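Local coordinates for protein acyl-coenzyme A oxidase 1 (Yarrowia lipolytica, PDB 5Y9D) that oxidises acyl-CoA to trans-2-enoyl-CoA with FAD as cofactor, passing the electrons to oxygen to give hydrogen peroxide in peroxisomal fatty acid beta-oxidation, at residues A[74-79]-A[118-123]; A[93-98]-A[126-131]; A[186-191]-A[224-229]; A[236-241]-A[279-284]. All coordinates share one frame; numbering follows the deposited sequence.

Contact 1 of 4, residues A[74-79]-A[118-123]; sequences LSVTAD and GMVDMS
Val76 lays its two methyl groups against the turn of chain that leads into helix 122-142. CG2 faces the side chain of Val120, reaching its CB at 4.3 Å, while CG1 of Val76 lies 4.2 Å from the carbonyl O of Val120 and also brushes CB of Asp121. One branched side chain therefore spans two consecutive residues of the opposing loop, and no hydrogen bond joins the two segments. Val76 opens a type I beta turn that closes with the bond from Asp79 N to Val76 O (3.0 Å), which brings the carboxylate of Asp79 round to the same side as the valine.

Polar chemistry gathers beside this apolar patch. Asp121 stands at the N-cap of helix 122-142, where its side chain caps a backbone N in the first turn, and its OD2 bonds to Thr124 OG1. The carboxylates of Asp79 and Asp121 come within 4.8 Å of each other, OD2 to OD2. Their like charges are probably offset by Arg94, whose guanidinium makes a salt bridge to each.

All three touching residues are buried in the helical N-terminal domain. Phe652 of the short helix 651-654 packs on both valines, helix 306-334 reaches Val120 through Arg325, and helix 84-98 supplies the arginine that ties the loop after helix 55-70 to the start of helix 122-142.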
loop_
_atom_site.group_PDB
_atom_site.type_symbol
_atom_site.label_atom_id
_atom_site.label_comp_id
_atom_site.label_asym_id
_atom_site.label_seq_id
_atom_site.Cartn_x
_atom_site.Cartn_y
_atom_site.Cartn_z
ATOM N N LEU A 74 14.581 3.884 -24.264
ATOM C CA LEU A 74 14.328 3.780 -22.807
ATOM C C LEU A 74 13.418 4.851 -22.208
ATOM O O LEU A 74 13.311 4.974 -20.986
ATOM C CB LEU A 74 15.649 3.863 -22.041
ATOM C CG LEU A 74 16.711 2.806 -22.344
ATOM C CD1 LEU A 74 17.756 2.740 -21.237
ATOM C CD2 LEU A 74 16.063 1.443 -22.529
ATOM N N SER A 75 12.781 5.652 -23.045
ATOM C CA SER A 75 12.096 6.850 -22.548
ATOM C C SER A 75 10.809 6.415 -21.865
ATOM O O SER A 75 10.085 5.580 -22.381
ATOM C CB SER A 75 11.790 7.799 -23.703
ATOM O OG SER A 75 10.717 8.649 -23.369
ATOM N N VAL A 76 10.508 7.005 -20.724
ATOM C CA VAL A 76 9.348 6.587 -19.923
ATOM C C VAL A 76 8.162 7.566 -19.950
ATOM O O VAL A 76 7.130 7.308 -19.341
ATOM C CB VAL A 76 9.794 6.223 -18.488
ATOM C CG1 VAL A 76 10.783 5.073 -18.570
ATOM C CG2 VAL A 76 10.439 7.403 -17.753
ATOM N N THR A 77 8.300 8.642 -20.710
ATOM C CA THR A 77 7.239 9.611 -20.958
ATOM C C THR A 77 5.843 9.044 -21.067
ATOM O O THR A 77 4.958 9.522 -20.428
ATOM C CB THR A 77 7.453 10.345 -22.318
ATOM O OG1 THR A 77 8.852 10.480 -22.607
ATOM C CG2 THR A 77 6.800 11.685 -22.305
ATOM N N ALA A 78 5.634 8.066 -21.943
ATOM C CA ALA A 78 4.285 7.534 -22.212
ATOM C C ALA A 78 3.939 6.268 -21.387
ATOM O O ALA A 78 2.863 5.732 -21.521
ATOM C CB ALA A 78 4.096 7.291 -23.716
ATOM N N ASP A 79 4.830 5.828 -20.508
ATOM C CA ASP A 79 4.660 4.548 -19.814
ATOM C C ASP A 79 3.469 4.413 -18.899
ATOM O O ASP A 79 3.015 3.301 -18.623
ATOM C CB ASP A 79 5.873 4.280 -18.938
ATOM C CG ASP A 79 7.056 3.805 -19.715
ATOM O OD1 ASP A 79 6.981 3.704 -20.949
ATOM O OD2 ASP A 79 8.082 3.526 -19.077
ATOM N N GLY A 118 15.752 1.048 -12.368
ATOM C CA GLY A 118 14.569 0.543 -11.658
ATOM C C GLY A 118 13.818 1.617 -10.911
ATOM O O GLY A 118 12.657 1.427 -10.540
ATOM N N MET A 119 14.466 2.754 -10.670
ATOM C CA MET A 119 13.744 3.907 -10.136
ATOM C C MET A 119 12.487 4.261 -10.890
ATOM O O MET A 119 11.576 4.742 -10.281
ATOM C CB MET A 119 14.588 5.170 -10.184
ATOM C CG MET A 119 15.809 5.117 -9.315
ATOM S SD MET A 119 16.562 6.725 -9.403
ATOM C CE MET A 119 15.508 7.527 -8.215
ATOM N N VAL A 120 12.502 4.116 -12.212
ATOM C CA VAL A 120 11.404 4.570 -13.097
ATOM C C VAL A 120 10.856 3.502 -14.053
ATOM O O VAL A 120 9.837 3.735 -14.696
ATOM C CB VAL A 120 11.800 5.789 -13.972
ATOM C CG1 VAL A 120 11.980 7.014 -13.113
ATOM C CG2 VAL A 120 13.074 5.525 -14.744
ATOM N N ASP A 121 11.538 2.364 -14.163
ATOM C CA ASP A 121 11.075 1.270 -15.020
ATOM C C ASP A 121 11.368 -0.084 -14.392
ATOM O O ASP A 121 12.312 -0.766 -14.736
ATOM C CB ASP A 121 11.704 1.354 -16.409
ATOM C CG ASP A 121 11.114 0.335 -17.369
ATOM O OD1 ASP A 121 10.220 -0.431 -16.945
ATOM O OD2 ASP A 121 11.539 0.271 -18.539
ATOM N N MET A 122 10.513 -0.492 -13.480
ATOM C CA MET A 122 10.683 -1.776 -12.872
ATOM C C MET A 122 10.473 -2.964 -13.820
ATOM O O MET A 122 11.126 -3.983 -13.626
ATOM C CB MET A 122 9.845 -1.859 -11.589
ATOM C CG MET A 122 10.632 -1.314 -10.370
ATOM S SD MET A 122 9.687 -0.846 -8.894
ATOM C CE MET A 122 9.503 0.938 -9.049
ATOM N N SER A 123 9.640 -2.853 -14.859
ATOM C CA SER A 123 9.395 -4.005 -15.717
ATOM C C SER A 123 10.695 -4.437 -16.471
ATOM O O SER A 123 11.058 -5.616 -16.475
ATOM C CB SER A 123 8.223 -3.731 -16.665
ATOM O OG SER A 123 6.955 -3.723 -15.979
#

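Contact 2 of 4, residues A[93-98]-A[126-131]; sequences ERVAAL and TRLSIH
Leu128 meets both Val95 and Leu98, and these apolar contacts carry the meeting of the two helices. Its CD1 touches CG1 of Val95 at 3.9 Å, while its other methyl, CD2, lies 4.0 Å from CD1 of Leu98 and equally close to the CB of that residue. With CG anti to the backbone N (chi1 -177°), Leu128 extends its fork toward helix 84-98, one prong for each partner a turn apart.

The second kind of contact uses the aliphatic base of an arginine: Val95 CG2 rests on the Arg127 side chain, 4.0 Å from CB, the two side chains crossing at about a right angle. Beyond that the arginine turns polar, its NH1 bonding to the carbonyls of Arg88 and Gly264 and its NE forming a salt bridge with Asp266. No hydrogen bond links the two segments.

The short helical segments run 9.7 Å apart at closest approach and cross at -56°, within the N-terminal helical domain. Thr124, earlier on helix 122-142, also packs on Val95 and Leu98, while Ala96 of helix 84-98 meets Phe694 of the second subunit.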
loop_
_atom_site.group_PDB
_atom_site.type_symbol
_atom_site.label_atom_id
_atom_site.label_comp_id
_atom_site.label_asym_id
_atom_site.label_seq_id
_atom_site.Cartn_x
_atom_site.Cartn_y
_atom_site.Cartn_z
ATOM N N GLU A 93 12.047 -4.397 -26.260
ATOM C CA GLU A 93 12.937 -3.422 -26.888
ATOM C C GLU A 93 13.963 -2.846 -25.874
ATOM O O GLU A 93 15.172 -2.729 -26.187
ATOM C CB GLU A 93 12.136 -2.266 -27.489
ATOM C CG GLU A 93 11.196 -2.669 -28.592
ATOM C CD GLU A 93 10.203 -1.585 -28.948
ATOM O OE1 GLU A 93 10.005 -0.667 -28.112
ATOM O OE2 GLU A 93 9.614 -1.652 -30.065
ATOM N N ARG A 94 13.487 -2.462 -24.685
ATOM C CA ARG A 94 14.389 -1.867 -23.684
ATOM C C ARG A 94 15.456 -2.846 -23.230
ATOM O O ARG A 94 16.618 -2.505 -23.149
ATOM C CB ARG A 94 13.620 -1.251 -22.520
ATOM C CG ARG A 94 12.792 -0.059 -22.991
ATOM C CD ARG A 94 11.838 0.450 -21.948
ATOM N NE ARG A 94 10.832 1.334 -22.519
ATOM C CZ ARG A 94 9.874 1.941 -21.823
ATOM N NH1 ARG A 94 9.791 1.792 -20.506
ATOM N NH2 ARG A 94 8.991 2.704 -22.449
ATOM N N VAL A 95 15.075 -4.082 -22.983
ATOM C CA VAL A 95 16.047 -5.128 -22.690
ATOM C C VAL A 95 17.104 -5.224 -23.797
ATOM O O VAL A 95 18.290 -5.287 -23.508
ATOM C CB VAL A 95 15.363 -6.515 -22.493
ATOM C CG1 VAL A 95 16.409 -7.631 -22.390
ATOM C CG2 VAL A 95 14.504 -6.504 -21.262
ATOM N N ALA A 96 16.679 -5.214 -25.052
ATOM C CA ALA A 96 17.624 -5.230 -26.168
ATOM C C ALA A 96 18.636 -4.098 -26.127
ATOM O O ALA A 96 19.814 -4.316 -26.304
ATOM C CB ALA A 96 16.881 -5.224 -27.487
ATOM N N ALA A 97 18.169 -2.892 -25.838
ATOM C CA ALA A 97 19.001 -1.681 -25.850
ATOM C C ALA A 97 20.004 -1.641 -24.712
ATOM O O ALA A 97 21.055 -0.993 -24.863
ATOM C CB ALA A 97 18.127 -0.442 -25.784
ATOM N N LEU A 98 19.681 -2.303 -23.593
ATOM C CA LEU A 98 20.592 -2.407 -22.448
ATOM C C LEU A 98 21.601 -3.549 -22.593
ATOM O O LEU A 98 22.584 -3.612 -21.862
ATOM C CB LEU A 98 19.809 -2.603 -21.137
ATOM C CG LEU A 98 18.972 -1.398 -20.697
ATOM C CD1 LEU A 98 17.962 -1.848 -19.650
ATOM C CD2 LEU A 98 19.862 -0.261 -20.172
ATOM N N THR A 126 13.334 -5.973 -14.095
ATOM C CA THR A 126 13.093 -7.373 -13.784
ATOM C C THR A 126 13.338 -8.306 -14.977
ATOM O O THR A 126 13.926 -9.408 -14.820
ATOM C CB THR A 126 11.665 -7.555 -13.305
ATOM O OG1 THR A 126 11.461 -6.718 -12.181
ATOM C CG2 THR A 126 11.393 -8.991 -12.899
ATOM N N ARG A 127 12.883 -7.868 -16.159
ATOM C CA ARG A 127 12.934 -8.716 -17.340
ATOM C C ARG A 127 14.378 -8.941 -17.800
ATOM O O ARG A 127 14.719 -9.959 -18.379
ATOM C CB ARG A 127 12.084 -8.147 -18.474
ATOM C CG ARG A 127 11.885 -9.132 -19.623
ATOM C CD ARG A 127 10.486 -9.038 -20.164
ATOM N NE ARG A 127 10.289 -9.810 -21.376
ATOM C CZ ARG A 127 9.437 -9.485 -22.353
ATOM N NH1 ARG A 127 8.691 -8.373 -22.299
ATOM N NH2 ARG A 127 9.329 -10.287 -23.404
ATOM N N LEU A 128 15.233 -7.994 -17.523
ATOM C CA LEU A 128 16.631 -8.182 -17.791
ATOM C C LEU A 128 17.244 -9.037 -16.692
ATOM O O LEU A 128 18.089 -9.895 -16.910
ATOM C CB LEU A 128 17.295 -6.817 -17.822
ATOM C CG LEU A 128 18.767 -6.792 -18.163
ATOM C CD1 LEU A 128 19.018 -7.535 -19.454
ATOM C CD2 LEU A 128 19.194 -5.342 -18.276
ATOM N N SER A 129 16.801 -8.767 -15.491
ATOM C CA SER A 129 17.429 -9.273 -14.308
ATOM C C SER A 129 17.311 -10.807 -14.199
ATOM O O SER A 129 18.277 -11.461 -13.856
ATOM C CB SER A 129 16.811 -8.547 -13.121
ATOM O OG SER A 129 17.329 -9.003 -11.918
ATOM N N ILE A 130 16.165 -11.386 -14.549
ATOM C CA ILE A 130 16.004 -12.835 -14.462
ATOM C C ILE A 130 17.056 -13.650 -15.244
ATOM O O ILE A 130 17.308 -14.818 -14.945
ATOM C CB ILE A 130 14.573 -13.303 -14.858
ATOM C CG1 ILE A 130 14.232 -12.863 -16.294
ATOM C CG2 ILE A 130 13.513 -12.803 -13.849
ATOM C CD1 ILE A 130 14.598 -13.901 -17.331
ATOM N N HIS A 131 17.658 -13.053 -16.248
ATOM C CA HIS A 131 18.673 -13.759 -17.014
ATOM C C HIS A 131 20.029 -13.452 -16.484
ATOM O O HIS A 131 20.808 -14.331 -16.104
ATOM C CB HIS A 131 18.641 -13.332 -18.472
ATOM C CG HIS A 131 19.896 -13.640 -19.190
ATOM N ND1 HIS A 131 20.154 -14.882 -19.718
ATOM C CD2 HIS A 131 20.979 -12.881 -19.458
ATOM C CE1 HIS A 131 21.340 -14.876 -20.290
ATOM N NE2 HIS A 131 21.862 -13.671 -20.149
#

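Contact 3 of 4, residues A[186-191]-A[224-229]; sequences YDQDSD and IVHGKD
Two parallel neighbours in the mixed sheet of the acyl-CoA dehydrogenase-like middle domain, strands 183-187 and 216-225, meet here near their ends. Within the two segments the link is one backbone hydrogen bond, from Tyr186 N to Ile224 O, at 2.7 Å; Ile224 also pairs through its backbone with Ala184, earlier on the same strand as the tyrosine. The carbonyl points almost straight at the donor, with a C=O...N angle of 178°.

Beside that bond the side chains make a small apolar contact: CB of Tyr186 lies 4.0 Å from CG2 of Val225. With CG anti to the backbone N (chi1 179°), the ring is carried past the valine toward the loop after its own strand, where its OH donates to Asp191 OD1 (2.5 Å). This bond meets the anti side of the carboxylate, 29° out of its plane. Asp191 OD2 has a second partner, a salt bridge to Arg279, which would favour a charged carboxylate.

Further out, Gln188 OE1 comes up at the edge of the His226 ring, 4.3 Å from CE1, a looser contact between exposed side chains. His226 and Gly227 form the corners of a type I' turn, with positive phi at both, through which strand 216-225 doubles back into strand 228-238. Strand 183-187 also pairs antiparallel with strand 192-196, which in turn pairs with strand 275-278.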
loop_
_atom_site.group_PDB
_atom_site.type_symbol
_atom_site.label_atom_id
_atom_site.label_comp_id
_atom_site.label_asym_id
_atom_site.label_seq_id
_atom_site.Cartn_x
_atom_site.Cartn_y
_atom_site.Cartn_z
ATOM N N TYR A 186 17.484 -39.683 -11.917
ATOM C CA TYR A 186 18.672 -40.017 -12.704
ATOM C C TYR A 186 18.464 -41.299 -13.462
ATOM O O TYR A 186 17.875 -42.219 -12.945
ATOM C CB TYR A 186 19.917 -40.169 -11.825
ATOM C CG TYR A 186 21.125 -40.549 -12.655
ATOM C CD1 TYR A 186 21.640 -39.669 -13.602
ATOM C CD2 TYR A 186 21.715 -41.811 -12.546
ATOM C CE1 TYR A 186 22.728 -40.017 -14.386
ATOM C CE2 TYR A 186 22.802 -42.174 -13.331
ATOM C CZ TYR A 186 23.302 -41.270 -14.244
ATOM O OH TYR A 186 24.364 -41.607 -15.028
ATOM N N ASP A 187 18.931 -41.336 -14.700
ATOM C CA ASP A 187 18.795 -42.527 -15.520
ATOM C C ASP A 187 20.157 -42.917 -16.060
ATOM O O ASP A 187 20.720 -42.228 -16.904
ATOM C CB ASP A 187 17.785 -42.304 -16.656
ATOM C CG ASP A 187 17.580 -43.549 -17.517
ATOM O OD1 ASP A 187 18.317 -44.535 -17.331
ATOM O OD2 ASP A 187 16.692 -43.539 -18.394
ATOM N N GLN A 188 20.657 -44.047 -15.580
ATOM C CA GLN A 188 22.018 -44.500 -15.872
ATOM C C GLN A 188 22.142 -45.062 -17.278
ATOM O O GLN A 188 23.104 -44.764 -17.964
ATOM C CB GLN A 188 22.424 -45.543 -14.844
ATOM C CG GLN A 188 23.886 -45.943 -14.863
ATOM C CD GLN A 188 24.227 -46.793 -13.659
ATOM O OE1 GLN A 188 23.340 -47.338 -13.002
ATOM N NE2 GLN A 188 25.504 -46.901 -13.356
ATOM N N ASP A 189 21.158 -45.852 -17.713
ATOM C CA ASP A 189 21.136 -46.394 -19.073
ATOM C C ASP A 189 21.497 -45.333 -20.091
ATOM O O ASP A 189 22.283 -45.600 -20.976
ATOM C CB ASP A 189 19.775 -47.030 -19.410
ATOM C CG ASP A 189 19.554 -48.405 -18.704
ATOM O OD1 ASP A 189 19.946 -48.568 -17.525
ATOM O OD2 ASP A 189 18.973 -49.331 -19.328
ATOM N N SER A 190 20.961 -44.117 -19.933
ATOM C CA SER A 190 21.162 -42.995 -20.890
ATOM C C SER A 190 22.100 -41.853 -20.409
ATOM O O SER A 190 22.450 -40.967 -21.201
ATOM C CB SER A 190 19.797 -42.409 -21.313
ATOM O OG SER A 190 19.005 -42.020 -20.195
ATOM N N ASP A 191 22.508 -41.893 -19.139
ATOM C CA ASP A 191 23.258 -40.809 -18.499
ATOM C C ASP A 191 22.514 -39.449 -18.605
ATOM O O ASP A 191 23.082 -38.418 -19.010
ATOM C CB ASP A 191 24.703 -40.717 -19.025
ATOM C CG ASP A 191 25.672 -40.089 -17.991
ATOM O OD1 ASP A 191 25.330 -40.053 -16.797
ATOM O OD2 ASP A 191 26.777 -39.617 -18.347
ATOM N N ILE A 224 16.586 -37.339 -7.715
ATOM C CA ILE A 224 16.261 -38.696 -7.315
ATOM C C ILE A 224 17.195 -39.680 -7.993
ATOM O O ILE A 224 17.264 -39.709 -9.193
ATOM C CB ILE A 224 14.795 -39.101 -7.576
ATOM C CG1 ILE A 224 13.809 -37.960 -7.312
ATOM C CG2 ILE A 224 14.425 -40.288 -6.697
ATOM C CD1 ILE A 224 13.819 -37.399 -5.911
ATOM N N VAL A 225 17.893 -40.483 -7.197
ATOM C CA VAL A 225 18.803 -41.542 -7.678
ATOM C C VAL A 225 18.487 -42.829 -6.905
ATOM O O VAL A 225 18.440 -42.831 -5.667
ATOM C CB VAL A 225 20.301 -41.180 -7.469
ATOM C CG1 VAL A 225 21.204 -42.133 -8.250
ATOM C CG2 VAL A 225 20.602 -39.750 -7.901
ATOM N N HIS A 226 18.247 -43.916 -7.637
ATOM C CA HIS A 226 17.926 -45.221 -7.035
ATOM C C HIS A 226 16.862 -45.154 -5.941
ATOM O O HIS A 226 16.964 -45.830 -4.905
ATOM C CB HIS A 226 19.194 -45.843 -6.469
ATOM C CG HIS A 226 20.274 -46.003 -7.484
ATOM N ND1 HIS A 226 20.033 -46.513 -8.739
ATOM C CD2 HIS A 226 21.596 -45.725 -7.434
ATOM C CE1 HIS A 226 21.161 -46.538 -9.426
ATOM N NE2 HIS A 226 22.126 -46.063 -8.658
ATOM N N GLY A 227 15.846 -44.327 -6.186
ATOM C CA GLY A 227 14.687 -44.198 -5.312
ATOM C C GLY A 227 14.902 -43.333 -4.097
ATOM O O GLY A 227 14.041 -43.270 -3.235
ATOM N N LYS A 228 16.049 -42.667 -4.013
ATOM C CA LYS A 228 16.346 -41.821 -2.867
ATOM C C LYS A 228 16.439 -40.348 -3.294
ATOM O O LYS A 228 17.129 -40.004 -4.266
ATOM C CB LYS A 228 17.634 -42.287 -2.173
ATOM C CG LYS A 228 18.299 -41.219 -1.296
ATOM C CD LYS A 228 18.861 -41.770 -0.000
ATOM C CE LYS A 228 20.079 -40.997 0.494
ATOM N NZ LYS A 228 21.303 -41.811 0.230
ATOM N N ASP A 229 15.733 -39.508 -2.534
ATOM C CA ASP A 229 15.745 -38.052 -2.671
ATOM C C ASP A 229 16.998 -37.458 -2.025
ATOM O O ASP A 229 17.127 -37.460 -0.806
ATOM C CB ASP A 229 14.497 -37.490 -1.988
ATOM C CG ASP A 229 14.231 -36.034 -2.321
ATOM O OD1 ASP A 229 15.172 -35.339 -2.758
ATOM O OD2 ASP A 229 13.073 -35.582 -2.118
#

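Contact 4 of 4, residues A[236-241]-A[279-284]; sequences VVPLRN and RQNMLM
The backbone N of Val236 donates to the carbonyl O of Asn281 at 3.0 Å, the hydrogen bond that fastens strand 228-238 to the 3-10 turn at 279-281. The N-H points nearly straight at its acceptor (171°), but the donor stands well above the carbonyl plane, 46° out of it, so the approach is not along a lone pair.

Around this bond Val236 and Asn281 pack closely. CB of Asn281 sits 3.3 Å from the carbonyl O of Val236, and CG of Asn281, anti to its own carbonyl carbon (chi1 -83°), keeps beside that same strand carbonyl. The Asn281 carbonyl O also lies 3.9 Å from CG2 of Val236. That methyl makes the apolar part of the contact as well, meeting CD2 of Leu283 at 4.2 Å. Trp151 of helix 145-153 packs on both Val236 and Asn281, and Gln147 of the same helix bonds to the backbone of Met282 and Met284.

Val236, Asn281 and Leu283 are all buried, so the peptide N-H of the strand and the carbonyl of the turn satisfy each other where water has little access. The backbone bond from Val236 N to Asn281 O is the firm polar link here, with a Val236 methyl beside its acceptor and Leu283 packed on that methyl, and it holds the chain that leaves strand 275-278 against strand 228-238.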
loop_
_atom_site.group_PDB
_atom_site.type_symbol
_atom_site.label_atom_id
_atom_site.label_comp_id
_atom_site.label_asym_id
_atom_site.label_seq_id
_atom_site.Cartn_x
_atom_site.Cartn_y
_atom_site.Cartn_z
ATOM N N VAL A 236 20.127 -27.097 -15.695
ATOM C CA VAL A 236 19.782 -26.346 -16.872
ATOM C C VAL A 236 18.898 -27.188 -17.782
ATOM O O VAL A 236 19.298 -28.282 -18.209
ATOM C CB VAL A 236 21.000 -25.928 -17.697
ATOM C CG1 VAL A 236 20.544 -25.149 -18.939
ATOM C CG2 VAL A 236 21.955 -25.091 -16.853
ATOM N N VAL A 237 17.719 -26.652 -18.117
ATOM C CA VAL A 237 16.783 -27.334 -18.990
ATOM C C VAL A 237 16.447 -26.390 -20.146
ATOM O O VAL A 237 15.964 -25.286 -19.914
ATOM C CB VAL A 237 15.491 -27.739 -18.222
ATOM C CG1 VAL A 237 14.603 -28.653 -19.068
ATOM C CG2 VAL A 237 15.820 -28.395 -16.879
ATOM N N PRO A 238 16.709 -26.827 -21.403
ATOM C CA PRO A 238 16.225 -26.087 -22.582
ATOM C C PRO A 238 14.725 -26.069 -22.584
ATOM O O PRO A 238 14.096 -27.103 -22.300
ATOM C CB PRO A 238 16.701 -26.935 -23.768
ATOM C CG PRO A 238 17.788 -27.801 -23.222
ATOM C CD PRO A 238 17.395 -28.068 -21.804
ATOM N N LEU A 239 14.156 -24.913 -22.888
ATOM C CA LEU A 239 12.706 -24.790 -22.925
ATOM C C LEU A 239 12.183 -24.746 -24.333
ATOM O O LEU A 239 11.147 -25.285 -24.590
ATOM C CB LEU A 239 12.253 -23.529 -22.223
ATOM C CG LEU A 239 12.544 -23.394 -20.747
ATOM C CD1 LEU A 239 12.073 -21.986 -20.342
ATOM C CD2 LEU A 239 11.905 -24.513 -19.900
ATOM N N ARG A 240 12.855 -24.021 -25.202
ATOM C CA ARG A 240 12.370 -23.800 -26.563
ATOM C C ARG A 240 13.410 -24.180 -27.633
ATOM O O ARG A 240 14.634 -24.138 -27.379
ATOM C CB ARG A 240 12.050 -22.329 -26.773
ATOM C CG ARG A 240 10.953 -21.762 -25.907
ATOM C CD ARG A 240 10.704 -20.285 -26.228
ATOM N NE ARG A 240 9.343 -19.914 -25.889
ATOM C CZ ARG A 240 8.930 -19.611 -24.668
ATOM N NH1 ARG A 240 9.778 -19.593 -23.642
ATOM N NH2 ARG A 240 7.645 -19.296 -24.462
ATOM N N ASN A 241 12.912 -24.526 -28.822
ATOM C CA ASN A 241 13.753 -24.642 -30.006
ATOM C C ASN A 241 14.094 -23.209 -30.413
ATOM O O ASN A 241 13.205 -22.401 -30.648
ATOM C CB ASN A 241 13.057 -25.406 -31.150
ATOM C CG ASN A 241 12.546 -26.782 -30.723
ATOM O OD1 ASN A 241 11.331 -27.004 -30.657
ATOM N ND2 ASN A 241 13.463 -27.691 -30.383
ATOM N N ARG A 279 23.241 -35.497 -17.964
ATOM C CA ARG A 279 23.640 -35.435 -16.547
ATOM C C ARG A 279 24.506 -34.196 -16.265
ATOM O O ARG A 279 24.438 -33.623 -15.180
ATOM C CB ARG A 279 24.364 -36.743 -16.178
ATOM C CG ARG A 279 25.095 -36.788 -14.844
ATOM C CD ARG A 279 25.992 -38.027 -14.779
ATOM N NE ARG A 279 27.325 -37.652 -14.344
ATOM C CZ ARG A 279 28.414 -37.650 -15.103
ATOM N NH1 ARG A 279 29.561 -37.255 -14.561
ATOM N NH2 ARG A 279 28.387 -38.053 -16.373
ATOM N N GLN A 280 25.279 -33.771 -17.267
ATOM C CA GLN A 280 26.163 -32.601 -17.153
ATOM C C GLN A 280 25.444 -31.239 -17.070
ATOM O O GLN A 280 26.082 -30.220 -16.899
ATOM C CB GLN A 280 27.134 -32.573 -18.333
ATOM C CG GLN A 280 28.159 -33.697 -18.344
ATOM C CD GLN A 280 27.697 -34.955 -19.086
ATOM O OE1 GLN A 280 26.500 -35.211 -19.267
ATOM N NE2 GLN A 280 28.663 -35.755 -19.510
ATOM N N ASN A 281 24.126 -31.242 -17.198
ATOM C CA ASN A 281 23.315 -30.041 -17.093
ATOM C C ASN A 281 23.045 -29.701 -15.660
ATOM O O ASN A 281 22.711 -28.571 -15.335
ATOM C CB ASN A 281 21.966 -30.234 -17.818
ATOM C CG ASN A 281 22.069 -29.989 -19.311
ATOM O OD1 ASN A 281 21.123 -29.546 -19.922
ATOM N ND2 ASN A 281 23.240 -30.224 -19.891
ATOM N N MET A 282 23.130 -30.695 -14.801
ATOM C CA MET A 282 23.027 -30.454 -13.379
ATOM C C MET A 282 24.272 -29.696 -13.052
ATOM O O MET A 282 25.330 -29.999 -13.573
ATOM C CB MET A 282 22.988 -31.765 -12.611
ATOM C CG MET A 282 23.628 -31.682 -11.268
ATOM S SD MET A 282 23.158 -33.074 -10.241
ATOM C CE MET A 282 23.613 -32.497 -8.608
ATOM N N LEU A 283 24.153 -28.706 -12.198
ATOM C CA LEU A 283 25.268 -27.824 -11.912
ATOM C C LEU A 283 26.028 -28.389 -10.706
ATOM O O LEU A 283 25.431 -28.624 -9.671
ATOM C CB LEU A 283 24.740 -26.403 -11.693
ATOM C CG LEU A 283 24.041 -25.793 -12.932
ATOM C CD1 LEU A 283 23.236 -24.546 -12.596
ATOM C CD2 LEU A 283 25.067 -25.490 -13.988
ATOM N N MET A 284 27.334 -28.637 -10.866
ATOM C CA MET A 284 28.057 -29.562 -9.990
ATOM C C MET A 284 29.288 -28.977 -9.319
ATOM O O MET A 284 30.272 -29.677 -9.087
ATOM C CB MET A 284 28.473 -30.821 -10.777
ATOM C CG MET A 284 27.324 -31.684 -11.255
ATOM S SD MET A 284 27.784 -33.384 -11.647
ATOM C CE MET A 284 26.349 -33.923 -12.564
#

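The four contacts fall into two pairs. Contacts 1 and 2 share helix 122-142 in the N-terminal helical domain, their centres 12 Å apart, and Arg94 from contact 2 joins them through salt bridges to Asp79 (NH2 to OD1, 2.7 Å) and Asp121. Contacts 3 and 4 share strand 228-238, with centres 16 Å apart, and are tied by Asp191 OD2 to Arg279 NH2 at 3.0 Å. Between the pairs, contacts 2 and 4 come closest, nearest atoms about 9 Å apart. Contact 2 also lies nearest the chemistry: Ile130 touches FAD, and the side chain of Leu128 is about 12 Å from that of Glu464, the proton acceptor inferred by similarity. Contacts 1, 3 and 4 lie away from the annotated sites.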